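Local structure of Alpha/beta hydrolase fold protein (Nakamurella multipartita, 4Y7D) at residues T17-A21 with R22-D26; V65-P69 with G70-T74; N222-D225 with Q226-R229; S251-D254 with P255-R259. The protein probably works as a hydrolase of the alpha/beta hydrolase fold, although its substrate and precise reaction are not established. All coordinates share one frame; numbering follows the deposited sequence. Where two conformers were deposited one is given.

Contact 1 (T17-A21 with R22-D26); sequences TVSTA and RGEVD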
# COMPACT_ATOMS: atom_id res chain seq x y z
N THR A 17 14.96 -8.27 -11.21
CA THR A 17 14.69 -9.48 -10.48
C THR A 17 15.83 -9.70 -9.51
O THR A 17 17.02 -9.68 -9.92
CB THR A 17 14.57 -10.66 -11.43
OG1 THR A 17 13.51 -10.38 -12.35
CG2 THR A 17 14.33 -11.95 -10.65
N VAL A 18 15.52 -9.87 -8.24
CA VAL A 18 16.54 -10.15 -7.26
C VAL A 18 16.39 -11.58 -6.80
O VAL A 18 15.34 -11.94 -6.25
CB VAL A 18 16.45 -9.20 -6.06
CG1 VAL A 18 17.52 -9.54 -5.02
CG2 VAL A 18 16.61 -7.77 -6.52
N SER A 19 17.45 -12.37 -6.96
CA SER A 19 17.40 -13.77 -6.50
C SER A 19 17.80 -13.84 -5.05
O SER A 19 18.98 -13.68 -4.70
CB SER A 19 18.33 -14.70 -7.24
OG SER A 19 17.98 -14.76 -8.60
N THR A 20 16.84 -14.17 -4.22
CA THR A 20 17.04 -14.26 -2.77
C THR A 20 17.05 -15.73 -2.34
O THR A 20 16.64 -16.62 -3.06
CB THR A 20 15.96 -13.52 -1.94
OG1 THR A 20 14.81 -14.36 -1.73
CG2 THR A 20 15.53 -12.21 -2.61
N ALA A 21 17.43 -15.95 -1.09
CA ALA A 21 17.46 -17.29 -0.54
C ALA A 21 16.05 -17.85 -0.44
O ALA A 21 15.90 -19.07 -0.38
CB ALA A 21 18.14 -17.30 0.84
N ARG A 22 15.04 -16.96 -0.40
CA ARG A 22 13.63 -17.39 -0.35
C ARG A 22 12.94 -17.47 -1.72
O ARG A 22 11.75 -17.83 -1.80
CB ARG A 22 12.86 -16.49 0.58
CG ARG A 22 13.32 -16.53 2.04
CD ARG A 22 12.96 -17.83 2.75
NE ARG A 22 11.50 -18.05 2.73
CZ ARG A 22 10.90 -19.00 3.43
NH1 ARG A 22 11.62 -19.84 4.19
NH2 ARG A 22 9.56 -19.13 3.36
N GLY A 23 13.68 -17.16 -2.78
CA GLY A 23 13.17 -17.17 -4.16
C GLY A 23 13.38 -15.84 -4.85
O GLY A 23 13.86 -14.88 -4.26
N GLU A 24 12.96 -15.78 -6.11
CA GLU A 24 13.07 -14.55 -6.86
C GLU A 24 12.00 -13.54 -6.45
O GLU A 24 10.88 -13.92 -6.13
CB GLU A 24 13.02 -14.85 -8.37
CG GLU A 24 14.31 -15.50 -8.87
CD GLU A 24 14.27 -15.99 -10.31
OE1 GLU A 24 13.30 -15.68 -11.04
OE2 GLU A 24 15.22 -16.70 -10.70
N VAL A 25 12.38 -12.27 -6.44
CA VAL A 25 11.42 -11.19 -6.18
C VAL A 25 11.75 -10.04 -7.09
O VAL A 25 12.94 -9.66 -7.23
CB VAL A 25 11.33 -10.75 -4.67
CG1 VAL A 25 12.63 -10.12 -4.19
CG2 VAL A 25 10.19 -9.78 -4.41
N ASP A 26 10.73 -9.47 -7.75
CA ASP A 26 10.96 -8.30 -8.58
C ASP A 26 10.80 -7.03 -7.77
O ASP A 26 9.93 -6.93 -6.87
CB ASP A 26 10.00 -8.30 -9.77
CG ASP A 26 10.42 -9.23 -10.87
OD1 ASP A 26 11.40 -10.02 -10.75
OD2 ASP A 26 9.76 -9.15 -11.94

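Contact 2 (V65-P69 with G70-T74); sequences VVDRP and GYFGT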
# COMPACT_ATOMS: atom_id res chain seq x y z
N VAL A 65 10.79 -0.93 -4.08
CA VAL A 65 9.34 -1.11 -4.32
C VAL A 65 9.16 -2.51 -4.88
O VAL A 65 9.62 -2.79 -6.00
CB VAL A 65 8.87 -0.12 -5.40
CG1 VAL A 65 7.40 -0.35 -5.75
CG2 VAL A 65 9.23 1.33 -5.04
N VAL A 66 8.59 -3.42 -4.08
CA VAL A 66 8.45 -4.80 -4.51
C VAL A 66 7.19 -5.03 -5.30
O VAL A 66 6.22 -4.30 -5.13
CB VAL A 66 8.38 -5.78 -3.30
CG1 VAL A 66 9.77 -5.97 -2.74
CG2 VAL A 66 7.41 -5.30 -2.23
N ASP A 67 7.22 -6.09 -6.10
CA ASP A 67 6.03 -6.81 -6.54
C ASP A 67 5.87 -7.98 -5.56
O ASP A 67 6.75 -8.82 -5.47
CB ASP A 67 6.17 -7.34 -7.96
CG ASP A 67 5.99 -6.28 -9.01
OD1 ASP A 67 4.91 -5.65 -9.00
OD2 ASP A 67 6.89 -6.07 -9.88
N ARG A 68 4.79 -8.00 -4.78
CA ARG A 68 4.57 -9.11 -3.87
C ARG A 68 4.28 -10.37 -4.66
O ARG A 68 3.88 -10.31 -5.84
CB ARG A 68 3.47 -8.81 -2.85
CG ARG A 68 3.88 -7.68 -1.90
CD ARG A 68 2.99 -7.59 -0.67
NE ARG A 68 1.65 -7.10 -1.05
CZ ARG A 68 0.58 -7.88 -1.15
NH1 ARG A 68 -0.55 -7.37 -1.58
NH2 ARG A 68 0.68 -9.16 -0.88
N PRO A 69 4.54 -11.52 -4.05
CA PRO A 69 4.28 -12.80 -4.73
C PRO A 69 2.90 -12.91 -5.35
O PRO A 69 1.89 -12.61 -4.66
CB PRO A 69 4.49 -13.81 -3.63
CG PRO A 69 5.62 -13.19 -2.82
CD PRO A 69 5.24 -11.74 -2.75
N GLY A 70 2.87 -13.34 -6.62
CA GLY A 70 1.66 -13.47 -7.38
C GLY A 70 1.31 -12.26 -8.20
O GLY A 70 0.34 -12.32 -8.97
N TYR A 71 2.05 -11.16 -8.05
CA TYR A 71 1.87 -9.99 -8.81
C TYR A 71 3.01 -9.77 -9.79
O TYR A 71 4.21 -9.83 -9.43
CB TYR A 71 1.78 -8.78 -7.91
CG TYR A 71 0.57 -8.81 -7.02
CD1 TYR A 71 -0.67 -8.42 -7.52
CD2 TYR A 71 0.62 -9.24 -5.67
CE1 TYR A 71 -1.77 -8.38 -6.71
CE2 TYR A 71 -0.51 -9.23 -4.85
CZ TYR A 71 -1.70 -8.77 -5.37
OH TYR A 71 -2.83 -8.71 -4.60
N PHE A 72 2.63 -9.50 -11.03
CA PHE A 72 3.58 -9.33 -12.12
C PHE A 72 4.64 -10.43 -12.10
O PHE A 72 4.27 -11.59 -12.16
CB PHE A 72 4.18 -7.93 -12.11
CG PHE A 72 3.19 -6.83 -12.44
CD1 PHE A 72 2.21 -7.02 -13.41
CD2 PHE A 72 3.29 -5.57 -11.85
CE1 PHE A 72 1.30 -6.01 -13.71
CE2 PHE A 72 2.42 -4.54 -12.18
CZ PHE A 72 1.42 -4.77 -13.13
N GLY A 73 5.94 -10.08 -12.01
CA GLY A 73 6.96 -11.10 -12.16
C GLY A 73 7.38 -11.89 -10.93
O GLY A 73 8.21 -12.81 -11.05
N THR A 74 6.86 -11.55 -9.75
CA THR A 74 7.27 -12.27 -8.54
C THR A 74 6.44 -13.54 -8.44
O THR A 74 5.22 -13.45 -8.30
CB THR A 74 7.16 -11.44 -7.29
OG1 THR A 74 7.93 -10.23 -7.42
CG2 THR A 74 7.62 -12.19 -6.09
O HOH W 1 7.50 -7.73 -11.93

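Contact 3 (N222-D225 with Q226-R229); sequences NDMD and QFAR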
# COMPACT_ATOMS: atom_id res chain seq x y z
N ASN A 222 -4.66 -15.00 -3.83
CA ASN A 222 -3.88 -15.45 -2.69
C ASN A 222 -4.08 -14.52 -1.46
O ASN A 222 -4.28 -14.98 -0.33
CB ASN A 222 -2.39 -15.48 -3.04
CG ASN A 222 -1.57 -15.96 -1.87
OD1 ASN A 222 -1.81 -17.06 -1.40
ND2 ASN A 222 -0.67 -15.17 -1.38
N ASP A 223 -4.03 -13.23 -1.69
CA ASP A 223 -4.22 -12.25 -0.59
C ASP A 223 -5.62 -12.42 0.02
O ASP A 223 -5.81 -12.44 1.24
CB ASP A 223 -4.07 -10.81 -1.07
CG ASP A 223 -2.66 -10.39 -1.39
OD1 ASP A 223 -1.68 -11.10 -1.05
OD2 ASP A 223 -2.54 -9.30 -2.02
N MSE A 224 -6.62 -12.56 -0.83
CA MSE A 224 -8.00 -12.68 -0.30
C MSE A 224 -8.12 -13.95 0.53
O MSE A 224 -8.77 -13.98 1.58
CB MSE A 224 -9.05 -12.63 -1.43
CG MSE A 224 -9.02 -11.26 -2.12
SE MSE A 224 -9.37 -9.61 -1.06
CE MSE A 224 -7.58 -8.95 -0.68
N ASP A 225 -7.51 -15.03 0.07
CA ASP A 225 -7.56 -16.25 0.81
C ASP A 225 -6.78 -16.16 2.13
O ASP A 225 -7.27 -16.59 3.21
CB ASP A 225 -7.02 -17.40 -0.04
CG ASP A 225 -6.89 -18.65 0.74
OD1 ASP A 225 -7.86 -19.05 1.35
OD2 ASP A 225 -5.81 -19.25 0.74
N GLN A 226 -5.58 -15.57 2.08
CA GLN A 226 -4.76 -15.50 3.27
C GLN A 226 -5.33 -14.55 4.30
O GLN A 226 -5.27 -14.82 5.49
CB GLN A 226 -3.34 -15.04 2.90
CG GLN A 226 -2.52 -16.10 2.17
CD GLN A 226 -2.32 -17.31 3.03
OE1 GLN A 226 -2.00 -17.19 4.19
NE2 GLN A 226 -2.57 -18.47 2.51
N PHE A 227 -5.85 -13.40 3.87
CA PHE A 227 -6.34 -12.43 4.85
C PHE A 227 -7.54 -12.97 5.60
O PHE A 227 -7.74 -12.63 6.77
CB PHE A 227 -6.71 -11.08 4.21
CG PHE A 227 -5.58 -10.37 3.50
CD1 PHE A 227 -4.29 -10.82 3.59
CD2 PHE A 227 -5.84 -9.26 2.77
CE1 PHE A 227 -3.26 -10.15 2.93
CE2 PHE A 227 -4.83 -8.61 2.08
CZ PHE A 227 -3.55 -9.07 2.17
N ALA A 228 -8.36 -13.81 4.96
CA ALA A 228 -9.48 -14.47 5.60
C ALA A 228 -9.07 -15.54 6.62
O ALA A 228 -9.92 -16.05 7.37
CB ALA A 228 -10.41 -15.09 4.53
N ARG A 229 -7.79 -15.92 6.60
CA ARG A 229 -7.27 -16.95 7.48
C ARG A 229 -6.33 -16.44 8.58
O ARG A 229 -5.86 -17.24 9.40
CB ARG A 229 -6.47 -17.98 6.67
CG ARG A 229 -7.27 -18.91 5.79
CD ARG A 229 -6.25 -19.79 5.05
NE ARG A 229 -6.74 -20.21 3.75
CZ ARG A 229 -7.57 -21.25 3.54
NH1 ARG A 229 -8.04 -21.97 4.57
NH2 ARG A 229 -7.96 -21.56 2.29
O HOH W 2 -3.42 -19.02 0.14

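Contact 4 (S251-D254 with P255-R259); sequences SDVD and PEFSR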
# COMPACT_ATOMS: atom_id res chain seq x y z
N SER A 251 -13.84 3.41 3.29
CA SER A 251 -14.81 2.34 3.14
C SER A 251 -14.14 1.03 2.67
O SER A 251 -14.84 0.05 2.42
CB SER A 251 -15.85 2.75 2.10
OG SER A 251 -15.23 2.93 0.83
N ASP A 252 -12.84 1.05 2.52
CA ASP A 252 -12.10 -0.09 1.98
C ASP A 252 -11.46 -0.88 3.14
O ASP A 252 -11.75 -2.07 3.35
CB ASP A 252 -11.04 0.48 1.02
CG ASP A 252 -10.44 -0.58 0.10
OD1 ASP A 252 -10.27 -1.71 0.59
OD2 ASP A 252 -10.11 -0.27 -1.08
N VAL A 253 -10.62 -0.20 3.93
CA VAL A 253 -10.08 -0.79 5.16
C VAL A 253 -10.62 0.04 6.32
O VAL A 253 -10.27 1.24 6.47
CB VAL A 253 -8.54 -0.81 5.15
CG1 VAL A 253 -7.97 -1.26 6.50
CG2 VAL A 253 -8.06 -1.73 4.04
N ASP A 254 -11.51 -0.56 7.09
CA ASP A 254 -12.15 0.18 8.17
C ASP A 254 -11.16 0.87 9.11
O ASP A 254 -10.12 0.30 9.42
CB ASP A 254 -13.08 -0.68 9.02
CG ASP A 254 -14.02 0.18 9.83
OD1 ASP A 254 -15.09 0.63 9.29
OD2 ASP A 254 -13.75 0.40 11.01
N PRO A 255 -11.48 2.10 9.54
CA PRO A 255 -10.62 2.75 10.55
C PRO A 255 -10.30 1.90 11.80
O PRO A 255 -9.23 2.09 12.44
CB PRO A 255 -11.38 4.03 10.88
CG PRO A 255 -12.05 4.37 9.57
CD PRO A 255 -12.51 3.01 9.02
N GLU A 256 -11.18 0.96 12.15
CA GLU A 256 -10.94 0.08 13.30
C GLU A 256 -9.66 -0.71 13.14
O GLU A 256 -8.99 -1.05 14.16
CB GLU A 256 -12.12 -0.93 13.51
CG GLU A 256 -11.93 -1.96 14.65
CD GLU A 256 -11.20 -3.33 14.29
OE1 GLU A 256 -10.98 -3.65 13.07
OE2 GLU A 256 -10.85 -4.10 15.28
N PHE A 257 -9.27 -1.03 11.90
CA PHE A 257 -8.01 -1.74 11.72
C PHE A 257 -6.83 -0.90 12.22
O PHE A 257 -5.86 -1.44 12.83
CB PHE A 257 -7.75 -2.12 10.27
CG PHE A 257 -8.58 -3.29 9.78
CD1 PHE A 257 -8.17 -4.57 10.00
CD2 PHE A 257 -9.76 -3.09 9.07
CE1 PHE A 257 -8.92 -5.65 9.57
CE2 PHE A 257 -10.54 -4.18 8.64
CZ PHE A 257 -10.09 -5.46 8.88
N SER A 258 -6.91 0.39 11.93
CA SER A 258 -5.83 1.28 12.39
C SER A 258 -5.83 1.57 13.91
O SER A 258 -4.76 1.71 14.52
CB SER A 258 -5.88 2.57 11.62
OG SER A 258 -5.55 2.42 10.23
N ARG A 259 -7.01 1.71 14.51
CA ARG A 259 -7.12 1.91 15.96
C ARG A 259 -6.60 0.68 16.67
O ARG A 259 -5.89 0.79 17.64
CB ARG A 259 -8.57 2.20 16.41
CG ARG A 259 -8.94 3.66 16.29
CD ARG A 259 -10.24 4.01 17.04
NE ARG A 259 -11.34 3.40 16.28
CZ ARG A 259 -11.92 3.92 15.18
NH1 ARG A 259 -11.59 5.14 14.71
NH2 ARG A 259 -12.86 3.20 14.54
O HOH W 3 -7.72 1.61 8.77
O HOH W 4 -14.70 2.31 12.62

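Contact 1 (T17-A21 with R22-D26)
The carboxylate of D26 receives the hydroxyl of T17 from above its plane: T17 OG1 donates to D26 OD1 over 2.7 Å, 36° out of that plane. T17 CG2 is turned the other way, anti to the backbone N, toward the side chain of E24, a contact that stays doubtful because this glutamate was modelled in two conformers. The carbonyl of G23, a second flat group, takes two donors. T20 OG1 gives its proton in the carbonyl plane, on a lone pair, at 2.8 Å from G23 O, while T20 N donates to the same oxygen at 3.1 Å. With chi1 at 85°, T20 OG1 sits between the backbone N and the carbonyl carbon, where it also accepts from R22 N at 2.9 Å. One hydroxyl thus holds R22 and G23 of the type I turn T20-G23 to its first residue. Further along, V18 and V25 exchange backbone bonds as an antiparallel hydrogen-bonded pair, V18 N lying 2.8 Å from V25 O. The result is a tight beta hairpin at the edge of the sheet: strand 16-20 is outermost, strand 23-31 pairs onward with strand 62-66, and V18, T20 and R22 rest on helix 82-95.

Contact 2 (V65-P69 with G70-T74)
Two beta turns in succession, type II from R68 to Y71 and type II' from Y71 to T74, carry the chain away from strand 62-66, which lies inside the alpha/beta hydrolase sheet between strands 23-31 and 35-39. The first turn is closed by Y71 N, which donates to R68 O over 3.0 Å at an N-H...O angle of 153°. A second link comes from T74, whose OG1 gives its proton to D67 O at 2.7 Å, reaching it from above the carbonyl plane. That hydroxyl also accepts from D26 N. With OG1 anti to the carbonyl carbon (chi1 -56°), T74 CG2 is left to turn to the proline, 3.7 Å from P69 CA, the two side chains lying alongside one another.

R68 and Y71 also run side by side and point the same way. Y71 CE2 lies over one face of the guanidinium, 3.8 Å from R68 NH1, with the planes 67° apart. Both polar ends converge on D223, in a salt bridge from R68 NH1 and a hydrogen bond from Y71 OH. In one of two F72 conformers, the D67 carboxylate stands almost perpendicular to the ring, with OD1 at its edge. D67 OD1 accepts from H46 N, while a water donates to D67 OD2 and accepts from G73 N, 2.8 Å from that water.

Strand 23-31 flanks the segment through D26, helix 82-95 covers P69 and R68, and helix 46-58 touches V65 and F72.

Contact 3 (N222-D225 with Q226-R229)
D225, Q226 and F227 carry this contact, one after another on the last turns of helix 217-227. The D225 carboxylate forms a salt bridge with R229, four residues on. D225 OD1 comes to the guanidinium edge, 2.7 Å from R229 NH2 and 2.9 Å from R229 NE, but both bonds are bent and weak, and the two flat groups stand 80° apart. D225 reaches its partner with CG anti to the backbone N (chi1 172°).

Q226 folds its chain at chi2 and lays CG 3.8 Å from N222 OD1. A water lies between N222 OD1, D225 OD2 and Q226 NE2, two of its distances doubtfully short, and N222 ND2 donates to V80 O. The F227 ring is nearly parallel to the D223 carboxylate, while the backbone oxygen D223 O sits 3.1 Å above the ring plane toward the rim, and D223 CB makes a CH-pi contact, 4.1 Å from the ring centroid. M224 CE, ending a bent selenomethionine chain, touches F227 CD2 at 3.9 Å.

The chemistry thus divides. A hydrated polar cluster joins N222, D225 and Q226, whereas F227 packs its ring against D223 CB. Buried D223 OD2 also bonds S42 OG, and its polar and charged surroundings would probably favour the ionised form.

Contact 4 (S251-D254 with P255-R259)
D254 is the N-cap of helix 255-264. Outward from the backbone, its CB lies close to the following proline, 3.7 Å from P255 CD. CG is anti to the backbone N (chi1 -163°), the side chain crosses the proline at about a right angle, and OD1 lies 3.5 Å from P255 CD. OD2 does the capping: E256 N donates to it over 2.9 Å in a nearly straight bond of 165°, met on the anti side, 29° out of the carboxylate plane. The same oxygen takes a proton from a water that also accepts, weakly, from R259 NH2, a relayed link between opposite charges too far apart for a salt bridge.

The backbone oxygen of D254 serves the first turn, accepting from F257 N at 2.9 Å and, probably, from a second water, also bonded to S258 OG. F257 sets its ring edge near D254 O and stacks with H135, whose NE2 is hydrogen-bonded to E256 OE1. S258 faces strands 242-247 and 269-273, so the capped helix is laid against the sheet. From the loop, V253 crosses F257 at about a right angle, and V253 CG1 comes to 3.6 Å from F257 CD2.

In the fold
The four contacts follow one another along the chain and sample successive parts of one alpha/beta hydrolase fold. Contacts 1 and 2, with centres 10 Å apart, share the sheet through neighbouring strands 23-31 and 62-66, and D26 joins them directly. Contact 2 in turn meets contact 3, 16 Å away between centres, where D223 of helix 217-227 binds the turn that follows strand 62-66. Contact 4 touches none of the others: it lies about 8 Å from contact 3 at the nearest atoms, and opposite contact 1 across the chain's centre, 32 Å between centres. D26 and D223 thus join contacts 1, 2 and 3 in a chain from the sheet edge to helix 217-227, while the capped helix stands apart.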